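Side-chain contacts in mandelate racemase/muconate lactonizing enzyme family protein (Sulfitobacter sp. NAS-14.1, PDB 3T4W), which probably acts as a lyase of the enolase superfamily, taking a proton from the carbon next to a carboxylate; its substrate is not established: residues T111-F116 and L284-E289; S174-V179 and R218-D223; F235-A240 and M267-R272; C356-T361 and I372-G377. All coordinates share one frame; numbering follows the deposited sequence.

Contact 1: T111-F116 and L284-E289; sequences TVMGAF and LTTKAE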
loop_
_atom_site.group_PDB
_atom_site.type_symbol
_atom_site.label_atom_id
_atom_site.label_comp_id
_atom_site.label_asym_id
_atom_site.label_seq_id
_atom_site.Cartn_x
_atom_site.Cartn_y
_atom_site.Cartn_z
ATOM N N THR A 111 -9.083 3.470 32.725
ATOM C CA THR A 111 -9.291 3.521 34.177
ATOM C C THR A 111 -9.774 2.185 34.767
ATOM O O THR A 111 -9.234 1.717 35.769
ATOM C CB THR A 111 -10.234 4.682 34.609
ATOM O OG1 THR A 111 -9.474 5.883 34.764
ATOM C CG2 THR A 111 -10.905 4.368 35.937
ATOM N N VAL A 112 -10.779 1.573 34.147
ATOM C CA VAL A 112 -11.269 0.283 34.617
ATOM C C VAL A 112 -10.149 -0.748 34.519
ATOM O O VAL A 112 -9.868 -1.485 35.466
ATOM C CB VAL A 112 -12.500 -0.194 33.822
ATOM C CG1 VAL A 112 -12.818 -1.635 34.155
ATOM C CG2 VAL A 112 -13.698 0.680 34.120
ATOM N N MET A 113 -9.487 -0.773 33.375
ATOM C CA MET A 113 -8.427 -1.735 33.150
ATOM C C MET A 113 -7.256 -1.535 34.105
ATOM O O MET A 113 -6.549 -2.487 34.444
ATOM C CB MET A 113 -7.970 -1.689 31.693
ATOM C CG MET A 113 -7.612 -3.048 31.150
ATOM S SD MET A 113 -8.998 -4.166 30.786
ATOM C CE MET A 113 -10.341 -3.634 31.847
ATOM N N GLY A 114 -7.052 -0.300 34.550
ATOM C CA GLY A 114 -6.033 -0.043 35.545
ATOM C C GLY A 114 -6.431 -0.726 36.838
ATOM O O GLY A 114 -5.592 -1.287 37.543
ATOM N N ALA A 115 -7.723 -0.676 37.152
ATOM C CA ALA A 115 -8.228 -1.301 38.366
ATOM C C ALA A 115 -8.109 -2.813 38.243
ATOM O O ALA A 115 -7.627 -3.473 39.152
ATOM C CB ALA A 115 -9.677 -0.893 38.630
ATOM N N PHE A 116 -8.539 -3.354 37.106
ATOM C CA PHE A 116 -8.512 -4.794 36.910
ATOM C C PHE A 116 -7.106 -5.363 36.948
ATOM O O PHE A 116 -6.892 -6.464 37.457
ATOM C CB PHE A 116 -9.177 -5.204 35.601
ATOM C CG PHE A 116 -9.032 -6.664 35.297
ATOM C CD1 PHE A 116 -9.867 -7.594 35.889
ATOM C CD2 PHE A 116 -8.047 -7.114 34.437
ATOM C CE1 PHE A 116 -9.728 -8.946 35.616
ATOM C CE2 PHE A 116 -7.906 -8.466 34.166
ATOM C CZ PHE A 116 -8.750 -9.381 34.755
ATOM N N LEU A 284 -0.255 2.760 27.286
ATOM C CA LEU A 284 -1.162 1.921 26.515
ATOM C C LEU A 284 -1.816 0.849 27.377
ATOM O O LEU A 284 -1.286 0.467 28.424
ATOM C CB LEU A 284 -0.412 1.262 25.352
ATOM C CG LEU A 284 0.211 2.229 24.353
ATOM C CD1 LEU A 284 0.602 1.483 23.077
ATOM C CD2 LEU A 284 -0.754 3.391 24.053
ATOM N N THR A 285 -2.960 0.346 26.929
ATOM C CA THR A 285 -3.670 -0.663 27.699
ATOM C C THR A 285 -4.336 -1.714 26.815
ATOM O O THR A 285 -4.926 -1.387 25.784
ATOM C CB THR A 285 -4.729 -0.025 28.633
ATOM O OG1 THR A 285 -5.330 -1.044 29.446
ATOM C CG2 THR A 285 -5.816 0.694 27.819
ATOM N N THR A 286 -4.239 -2.971 27.242
ATOM C CA THR A 286 -4.756 -4.128 26.498
ATOM C C THR A 286 -4.024 -4.407 25.183
ATOM O O THR A 286 -3.431 -3.515 24.567
ATOM C CB THR A 286 -6.292 -4.062 26.236
ATOM O OG1 THR A 286 -6.561 -3.370 25.007
ATOM C CG2 THR A 286 -7.035 -3.402 27.408
ATOM N N LYS A 287 -4.086 -5.663 24.758
ATOM C CA LYS A 287 -3.443 -6.109 23.532
ATOM C C LYS A 287 -4.067 -5.441 22.305
ATOM O O LYS A 287 -3.463 -5.409 21.235
ATOM C CB LYS A 287 -3.545 -7.631 23.420
ATOM C CG LYS A 287 -4.921 -8.114 23.007
ATOM C CD LYS A 287 -5.281 -9.451 23.618
ATOM C CE LYS A 287 -6.792 -9.672 23.521
ATOM N NZ LYS A 287 -7.427 -9.963 24.841
ATOM N N ALA A 288 -5.281 -4.915 22.457
ATOM C CA ALA A 288 -5.972 -4.271 21.342
ATOM C C ALA A 288 -5.313 -2.945 20.958
ATOM O O ALA A 288 -5.537 -2.419 19.866
ATOM C CB ALA A 288 -7.438 -4.051 21.676
ATOM N N GLU A 289 -4.507 -2.405 21.866
ATOM C CA GLU A 289 -3.808 -1.159 21.599
ATOM C C GLU A 289 -2.368 -1.411 21.195
ATOM O O GLU A 289 -1.755 -0.583 20.525
ATOM C CB GLU A 289 -3.864 -0.227 22.807
ATOM C CG GLU A 289 -5.214 0.439 22.990
ATOM C CD GLU A 289 -5.200 1.489 24.083
ATOM O OE1 GLU A 289 -4.112 1.779 24.625
ATOM O OE2 GLU A 289 -6.278 2.028 24.398
#

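Contact 2: S174-V179 and R218-D223; sequences SALDCV and RAAVGD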
loop_
_atom_site.group_PDB
_atom_site.type_symbol
_atom_site.label_atom_id
_atom_site.label_comp_id
_atom_site.label_asym_id
_atom_site.label_seq_id
_atom_site.Cartn_x
_atom_site.Cartn_y
_atom_site.Cartn_z
ATOM N N SER A 174 26.322 10.110 37.878
ATOM C CA SER A 174 25.342 9.049 38.118
ATOM C C SER A 174 25.556 7.874 37.173
ATOM O O SER A 174 25.556 6.722 37.600
ATOM C CB SER A 174 23.910 9.559 37.958
ATOM O OG SER A 174 23.545 10.410 39.024
ATOM N N ALA A 175 25.724 8.167 35.888
ATOM C CA ALA A 175 25.956 7.106 34.915
ATOM C C ALA A 175 27.083 6.195 35.394
ATOM O O ALA A 175 26.913 4.979 35.469
ATOM C CB ALA A 175 26.258 7.679 33.539
ATOM N N LEU A 176 28.218 6.798 35.745
ATOM C CA LEU A 176 29.367 6.069 36.285
ATOM C C LEU A 176 29.031 5.261 37.527
ATOM O O LEU A 176 29.463 4.115 37.668
ATOM C CB LEU A 176 30.508 7.035 36.603
ATOM C CG LEU A 176 31.736 6.977 35.692
ATOM C CD1 LEU A 176 31.507 6.057 34.499
ATOM C CD2 LEU A 176 32.145 8.384 35.253
ATOM N N ASP A 177 28.270 5.864 38.436
ATOM C CA ASP A 177 27.890 5.185 39.669
ATOM C C ASP A 177 27.013 3.966 39.382
ATOM O O ASP A 177 27.146 2.921 40.027
ATOM C CB ASP A 177 27.170 6.143 40.609
ATOM C CG ASP A 177 26.777 5.488 41.906
ATOM O OD1 ASP A 177 27.680 5.190 42.719
ATOM O OD2 ASP A 177 25.564 5.269 42.107
ATOM N N CYS A 178 26.123 4.101 38.407
ATOM C CA CYS A 178 25.302 2.979 37.968
ATOM C C CYS A 178 26.133 1.842 37.370
ATOM O O CYS A 178 25.887 0.671 37.651
ATOM C CB CYS A 178 24.241 3.453 36.978
ATOM S SG CYS A 178 22.930 4.393 37.775
ATOM N N VAL A 179 27.113 2.194 36.545
ATOM C CA VAL A 179 27.998 1.206 35.939
ATOM C C VAL A 179 28.759 0.430 37.013
ATOM O O VAL A 179 28.754 -0.796 37.017
ATOM C CB VAL A 179 28.980 1.864 34.945
ATOM C CG1 VAL A 179 30.099 0.902 34.559
ATOM C CG2 VAL A 179 28.239 2.347 33.711
ATOM N N ARG A 218 27.650 9.131 27.212
ATOM C CA ARG A 218 28.334 8.169 26.350
ATOM C C ARG A 218 29.834 8.206 26.593
ATOM O O ARG A 218 30.497 7.167 26.621
ATOM C CB ARG A 218 28.027 8.419 24.868
ATOM C CG ARG A 218 28.835 7.544 23.904
ATOM C CD ARG A 218 28.574 6.043 24.120
ATOM N NE ARG A 218 27.233 5.639 23.696
ATOM C CZ ARG A 218 26.637 4.504 24.053
ATOM N NH1 ARG A 218 25.413 4.231 23.615
ATOM N NH2 ARG A 218 27.254 3.642 24.856
ATOM N N ALA A 219 30.371 9.408 26.779
ATOM C CA ALA A 219 31.801 9.560 27.019
ATOM C C ALA A 219 32.198 8.812 28.282
ATOM O O ALA A 219 33.149 8.029 28.291
ATOM C CB ALA A 219 32.165 11.031 27.143
ATOM N N ALA A 220 31.446 9.057 29.345
ATOM C CA ALA A 220 31.721 8.462 30.643
ATOM C C ALA A 220 31.643 6.923 30.675
ATOM O O ALA A 220 32.493 6.277 31.275
ATOM C CB ALA A 220 30.798 9.076 31.699
ATOM N N VAL A 221 30.638 6.334 30.033
ATOM C CA VAL A 221 30.445 4.889 30.127
ATOM C C VAL A 221 31.085 4.103 28.978
ATOM O O VAL A 221 31.340 2.905 29.105
ATOM C CB VAL A 221 28.954 4.513 30.235
ATOM C CG1 VAL A 221 28.280 5.314 31.344
ATOM C CG2 VAL A 221 28.248 4.723 28.899
ATOM N N GLY A 222 31.344 4.773 27.861
ATOM C CA GLY A 222 31.849 4.089 26.682
ATOM C C GLY A 222 30.975 2.900 26.316
ATOM O O GLY A 222 29.805 3.077 25.991
ATOM N N ASP A 223 31.538 1.693 26.396
ATOM C CA ASP A 223 30.848 0.455 26.015
ATOM C C ASP A 223 30.161 -0.267 27.165
ATOM O O ASP A 223 29.418 -1.222 26.936
ATOM C CB ASP A 223 31.841 -0.533 25.395
ATOM C CG ASP A 223 32.301 -0.108 24.023
ATOM O OD1 ASP A 223 31.558 0.650 23.363
ATOM O OD2 ASP A 223 33.406 -0.529 23.614
#

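Contact 3: F235-A240 and M267-R272; sequences FTTAGA and MAAVAR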
loop_
_atom_site.group_PDB
_atom_site.type_symbol
_atom_site.label_atom_id
_atom_site.label_comp_id
_atom_site.label_asym_id
_atom_site.label_seq_id
_atom_site.Cartn_x
_atom_site.Cartn_y
_atom_site.Cartn_z
ATOM N N PHE A 235 6.624 15.816 22.123
ATOM C CA PHE A 235 6.816 16.400 20.803
ATOM C C PHE A 235 5.793 16.054 19.721
ATOM O O PHE A 235 5.191 14.975 19.707
ATOM C CB PHE A 235 8.229 16.080 20.306
ATOM C CG PHE A 235 9.290 16.358 21.321
ATOM C CD1 PHE A 235 9.583 17.663 21.691
ATOM C CD2 PHE A 235 9.981 15.317 21.926
ATOM C CE1 PHE A 235 10.558 17.930 22.637
ATOM C CE2 PHE A 235 10.957 15.571 22.872
ATOM C CZ PHE A 235 11.248 16.879 23.231
ATOM N N THR A 236 5.599 17.014 18.826
ATOM C CA THR A 236 4.966 16.764 17.548
ATOM C C THR A 236 5.869 15.812 16.776
ATOM O O THR A 236 7.066 15.708 17.059
ATOM C CB THR A 236 4.895 18.051 16.736
ATOM O OG1 THR A 236 6.219 18.576 16.595
ATOM C CG2 THR A 236 4.034 19.080 17.435
ATOM N N THR A 237 5.300 15.123 15.794
ATOM C CA THR A 237 6.086 14.267 14.906
ATOM C C THR A 237 7.325 14.973 14.352
ATOM O O THR A 237 8.433 14.436 14.405
ATOM C CB THR A 237 5.247 13.791 13.725
ATOM O OG1 THR A 237 3.951 13.400 14.201
ATOM C CG2 THR A 237 5.936 12.617 13.028
ATOM N N ALA A 238 7.126 16.174 13.817
ATOM C CA ALA A 238 8.225 16.982 13.316
ATOM C C ALA A 238 9.327 17.146 14.366
ATOM O O ALA A 238 10.506 16.907 14.088
ATOM C CB ALA A 238 7.710 18.343 12.866
ATOM N N GLY A 239 8.940 17.554 15.568
ATOM C CA GLY A 239 9.895 17.774 16.639
ATOM C C GLY A 239 10.598 16.499 17.055
ATOM O O GLY A 239 11.818 16.475 17.234
ATOM N N ALA A 240 9.828 15.430 17.208
ATOM C CA ALA A 240 10.384 14.153 17.619
ATOM C C ALA A 240 11.464 13.704 16.642
ATOM O O ALA A 240 12.495 13.164 17.047
ATOM C CB ALA A 240 9.286 13.103 17.726
ATOM N N MET A 267 3.626 7.757 15.267
ATOM C CA MET A 267 4.820 7.230 15.917
ATOM C C MET A 267 5.611 6.397 14.915
ATOM O O MET A 267 6.834 6.466 14.876
ATOM C CB MET A 267 4.489 6.431 17.181
ATOM C CG MET A 267 5.724 6.055 18.014
ATOM S SD MET A 267 5.314 5.283 19.601
ATOM C CE MET A 267 4.801 6.709 20.555
ATOM N N ALA A 268 4.910 5.631 14.087
ATOM C CA ALA A 268 5.573 4.852 13.043
ATOM C C ALA A 268 6.337 5.773 12.101
ATOM O O ALA A 268 7.443 5.444 11.653
ATOM C CB ALA A 268 4.570 4.016 12.268
ATOM N N ALA A 269 5.742 6.925 11.805
ATOM C CA ALA A 269 6.393 7.927 10.970
ATOM C C ALA A 269 7.757 8.277 11.554
ATOM O O ALA A 269 8.771 8.242 10.859
ATOM C CB ALA A 269 5.522 9.172 10.844
ATOM N N VAL A 270 7.771 8.598 12.842
ATOM C CA VAL A 270 9.009 8.864 13.564
ATOM C C VAL A 270 9.968 7.687 13.431
ATOM O O VAL A 270 11.161 7.866 13.183
ATOM C CB VAL A 270 8.738 9.109 15.066
ATOM C CG1 VAL A 270 10.045 9.125 15.853
ATOM C CG2 VAL A 270 7.938 10.403 15.263
ATOM N N ALA A 271 9.441 6.482 13.596
ATOM C CA ALA A 271 10.277 5.290 13.581
ATOM C C ALA A 271 10.969 5.143 12.237
ATOM O O ALA A 271 12.129 4.746 12.162
ATOM C CB ALA A 271 9.462 4.054 13.904
ATOM N N ARG A 272 10.260 5.481 11.169
ATOM C CA ARG A 272 10.841 5.359 9.841
ATOM C C ARG A 272 11.854 6.463 9.522
ATOM O O ARG A 272 12.673 6.308 8.618
ATOM C CB ARG A 272 9.749 5.311 8.768
ATOM C CG ARG A 272 8.809 4.124 8.918
ATOM C CD ARG A 272 7.914 3.969 7.697
ATOM N NE ARG A 272 6.938 5.047 7.578
ATOM C CZ ARG A 272 5.720 5.009 8.107
ATOM N NH1 ARG A 272 5.325 3.948 8.805
ATOM N NH2 ARG A 272 4.900 6.038 7.948
#

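Contact 4: C356-T361 and I372-G377; sequences CECIET and IKVEDG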
loop_
_atom_site.group_PDB
_atom_site.type_symbol
_atom_site.label_atom_id
_atom_site.label_comp_id
_atom_site.label_asym_id
_atom_site.label_seq_id
_atom_site.Cartn_x
_atom_site.Cartn_y
_atom_site.Cartn_z
ATOM N N CYS A 356 14.335 -5.014 32.395
ATOM C CA CYS A 356 13.313 -4.547 33.317
ATOM C C CYS A 356 13.708 -3.221 33.954
ATOM O O CYS A 356 14.818 -3.079 34.481
ATOM C CB CYS A 356 13.081 -5.590 34.409
ATOM S SG CYS A 356 11.874 -6.850 33.981
ATOM N N GLU A 357 12.798 -2.253 33.903
ATOM C CA GLU A 357 12.997 -0.987 34.601
ATOM C C GLU A 357 13.116 -1.251 36.099
ATOM O O GLU A 357 12.361 -2.042 36.664
ATOM C CB GLU A 357 11.851 -0.007 34.306
ATOM C CG GLU A 357 12.121 1.419 34.785
ATOM C CD GLU A 357 11.390 2.475 33.958
ATOM O OE1 GLU A 357 10.276 2.198 33.470
ATOM O OE2 GLU A 357 11.932 3.587 33.792
ATOM N N CYS A 358 14.078 -0.597 36.738
ATOM C CA CYS A 358 14.292 -0.782 38.166
ATOM C C CYS A 358 14.380 0.549 38.904
ATOM O O CYS A 358 14.849 1.551 38.360
ATOM C CB CYS A 358 15.553 -1.601 38.426
ATOM S SG CYS A 358 15.441 -3.323 37.926
ATOM N N ILE A 359 13.920 0.543 40.149
ATOM C CA ILE A 359 13.988 1.717 41.000
ATOM C C ILE A 359 14.384 1.286 42.402
ATOM O O ILE A 359 13.578 0.704 43.125
ATOM C CB ILE A 359 12.635 2.435 41.066
ATOM C CG1 ILE A 359 12.117 2.712 39.652
ATOM C CG2 ILE A 359 12.756 3.714 41.884
ATOM C CD1 ILE A 359 10.848 3.520 39.606
ATOM N N GLU A 360 15.630 1.566 42.774
ATOM C CA GLU A 360 16.140 1.197 44.090
ATOM C C GLU A 360 16.037 2.348 45.078
ATOM O O GLU A 360 16.817 3.291 45.031
ATOM C CB GLU A 360 17.597 0.730 44.005
ATOM C CG GLU A 360 17.817 -0.499 43.134
ATOM C CD GLU A 360 19.211 -1.082 43.290
ATOM O OE1 GLU A 360 20.002 -1.001 42.326
ATOM O OE2 GLU A 360 19.517 -1.616 44.382
ATOM N N THR A 361 15.061 2.264 45.969
ATOM C CA THR A 361 14.965 3.178 47.094
ATOM C C THR A 361 14.759 2.322 48.324
ATOM O O THR A 361 14.208 1.226 48.227
ATOM C CB THR A 361 13.761 4.123 46.966
ATOM O OG1 THR A 361 12.558 3.349 46.974
ATOM C CG2 THR A 361 13.833 4.941 45.679
ATOM N N ILE A 372 12.745 -9.534 47.004
ATOM C CA ILE A 372 13.292 -9.504 45.661
ATOM C C ILE A 372 14.231 -8.311 45.554
ATOM O O ILE A 372 13.895 -7.214 45.992
ATOM C CB ILE A 372 12.186 -9.392 44.609
ATOM C CG1 ILE A 372 11.184 -10.539 44.765
ATOM C CG2 ILE A 372 12.781 -9.408 43.226
ATOM C CD1 ILE A 372 10.213 -10.661 43.609
ATOM N N LYS A 373 15.418 -8.523 44.996
ATOM C CA LYS A 373 16.395 -7.448 44.927
ATOM C C LYS A 373 17.203 -7.491 43.633
ATOM O O LYS A 373 17.399 -8.555 43.042
ATOM C CB LYS A 373 17.332 -7.498 46.141
ATOM C CG LYS A 373 18.306 -8.673 46.116
ATOM C CD LYS A 373 19.115 -8.791 47.408
ATOM C CE LYS A 373 18.229 -9.197 48.570
ATOM N NZ LYS A 373 18.989 -9.333 49.843
ATOM N N VAL A 374 17.648 -6.318 43.190
ATOM C CA VAL A 374 18.586 -6.212 42.083
ATOM C C VAL A 374 19.969 -6.497 42.643
ATOM O O VAL A 374 20.298 -6.043 43.736
ATOM C CB VAL A 374 18.576 -4.799 41.450
ATOM C CG1 VAL A 374 19.561 -4.726 40.287
ATOM C CG2 VAL A 374 17.180 -4.423 40.988
ATOM N N GLU A 375 20.767 -7.260 41.903
ATOM C CA GLU A 375 22.133 -7.580 42.311
ATOM C C GLU A 375 23.081 -7.450 41.127
ATOM O O GLU A 375 22.931 -8.157 40.131
ATOM C CB GLU A 375 22.213 -9.008 42.854
ATOM C CG GLU A 375 21.185 -9.335 43.916
ATOM C CD GLU A 375 21.152 -10.812 44.252
ATOM O OE1 GLU A 375 20.198 -11.503 43.829
ATOM O OE2 GLU A 375 22.085 -11.287 44.931
ATOM N N ASP A 376 24.055 -6.554 41.237
ATOM C CA ASP A 376 25.026 -6.358 40.165
ATOM C C ASP A 376 24.337 -6.172 38.812
ATOM O O ASP A 376 24.760 -6.741 37.799
ATOM C CB ASP A 376 25.995 -7.540 40.111
ATOM C CG ASP A 376 26.666 -7.800 41.449
ATOM O OD1 ASP A 376 26.943 -6.814 42.169
ATOM O OD2 ASP A 376 26.913 -8.984 41.779
ATOM N N GLY A 377 23.263 -5.392 38.808
ATOM C CA GLY A 377 22.572 -5.047 37.580
ATOM C C GLY A 377 21.541 -6.055 37.107
ATOM O O GLY A 377 20.855 -5.816 36.114
#

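Contact 1: T111-F116 and L284-E289
M113 packs against T285 and T286 in a small, buried contact between a helix and the loop leading into another helix. It joins the two parts of the enolase superfamily fold. Helix 110-130 belongs to the N-terminal domain region, and the loop runs from barrel strand 278-280 to helix 287-295. M113 starts toward the loop, but bends at chi2 (74°) and again at chi3 turn its end away. The touching is therefore done near the base of the chain. M113 CG lies 3.5 Å from T285 OG1 and 3.8 Å from T286 CG2. Each threonine side chain crosses the methionine at about a right angle. T285 OG1 finds its polar partner at the carbonyl of R308. T286 is the N-cap of helix 287-295, its OG1 accepting from A288 N at 3.2 Å. The same hydroxyl donates to T285 O. At T286 a glycine would probably leave A288 N without its cap and T285 O without this donor, and open a gap beside M113 CG. E289 OE2 forms a salt bridge with R107 of the second subunit. Its other oxygen, E289 OE1, accepts from T285 N at 2.9 Å, with the donor above the carboxylate plane.

Contact 2: S174-V179 and R218-D223
Helices 168-180 and 204-221 bring A175, L176 and V179 against A220 and V221, with L176 and V221 the closest pair of CA atoms at 6.4 Å. These are successive outer helices of the beta/alpha barrel. V221 stands between two partners on the first helix. V221 CG1, opposite the carbonyl carbon about the CA-CB bond (chi1 -51°), is 3.8 Å from A175 CB. V221 CG1 is also 3.8 Å from V179 CG2, and the two valine side chains cross obliquely. On the barrel side, A175 and V221 both rest on I186 of strand 185-188. L176 lies at the exposed margin. L176 CD2 meets A220 CB at 3.9 Å, and L176 CD1 lies over the A220 carbonyl, 3.4 Å from A220 O. Away from this interface, R218 secures the end of the second helix. R218 NH2 donates to G222 O at 2.8 Å, in the guanidinium plane and almost in line with the C=O bond (171°). R218 NE goes to the carbonyl of Y250. The side chains that touch between the two helices are all apolar. The contact between them is therefore mainly dispersion between methyl groups, with burial greatest around A175 and V221.

Contact 3: F235-A240 and M267-R272
T237 and A240 pack on A269 and V270 in a buried contact between neighbouring helices of the beta/alpha barrel. Helix 237-247 follows strand 226-229, and helix 264-273 follows strand 254-256. The CA atoms of T237 and V270 come closest, at 6.3 Å. T237 branches at CB, and its two arms do different work. With OG1 at chi1 -43°, beside the backbone N, CG2 falls anti to that N, and this sends the methyl across to the other helix. There T237 CG2 meets V270 CG2 at 3.7 Å. T237 CG2 also reaches A269 CB, more loosely, at 4.1 Å. The other arm, OG1, is hydrogen-bonded to the side-chain amide NE2 of Q266, one residue before the second segment. One threonine thus offers a methyl to the apolar patch and a hydroxyl to a polar neighbour. V270 CG2 is shared. V270 CG2 also touches A240 CB at 3.9 Å, one turn further along the first helix. V270 also packs on I241. The CA-CB bond of M267 points away from this contact, and its side chain packs on V278 and T280 of strand 278-280, so its helix is seated on the barrel through another face. The start of helix 237-247 lies at a subunit boundary. N326 of the fifth subunit packs on T237, and its ND2 donates to F235 O. T236 is the N-cap of this helix. T236 OG1 accepts from G239 N at 3.1 Å, with an angle of 159° at the hydrogen, and its carbonyl O accepts from A240 N.

Contact 4: C356-T361 and I372-G377
V374 carries this contact for 372-377, meeting C358 and E360 of the other segment. The segment begins at I372, which is buried against W340 of helix 337-349 and I379 of strand 378-380. K373 follows, with its long chain leading away from 356-361. Then comes V374, which points toward 356-361. CG1 is anti to the backbone N (chi1 -180°), which leaves CG2 beside that N and anti to the carbonyl carbon. V374 CG2 reaches C358 SG at 3.7 Å. C358 CB is a little further off, 4.1 Å from V374 CG2. C358 and V374 also share W340 and I379 as apolar neighbours. Nearer the surface, E360 extends beyond CG and brings its carboxylate beside the root of the valine. E360 OE1 is 4.2 Å from V374 CB, and the two side chains are set obliquely. The charged end has its own partner, since E360 OE1 is hydrogen-bonded to Y183 OH. R181 adds only a long, weak ion pair. In the beta/alpha barrel, strand 356-358 runs parallel to 146-152, and 372-377 leads into strand 378-380, which pairs antiparallel with 146-152. C358 and E360 face V374 while I359, between them, points away. Beyond V374, the CA-CB bond of E375 points away, and the side chain packs on T380. D376 has a positive phi (50°), and the chain turns here. G377 also has positive phi, and a CB there would press on the carbonyl O of D376. Its backbone is hydrogen-bonded to G149.

In the fold
Contacts 2, 3 and 4 lie in the barrel. Along the chain, contacts 2 and 3 are nested in the loop closed by contact 1, and contact 4 comes after it. Contacts 1 and 2 are on opposite sides of the chain's centre, about 36 Å apart between centres. Contacts 2 and 4 share a side, with centres about 17 Å apart and nearest atoms about 7 Å. Contact 3 also comes within about 7 Å of contact 1 at the nearest atoms. In this superfamily the active site lies at the C-terminal ends of the barrel strands, capped by the N-terminal domain; contact 1 joins those two parts, while contacts 2 and 3 are packing between outer helices.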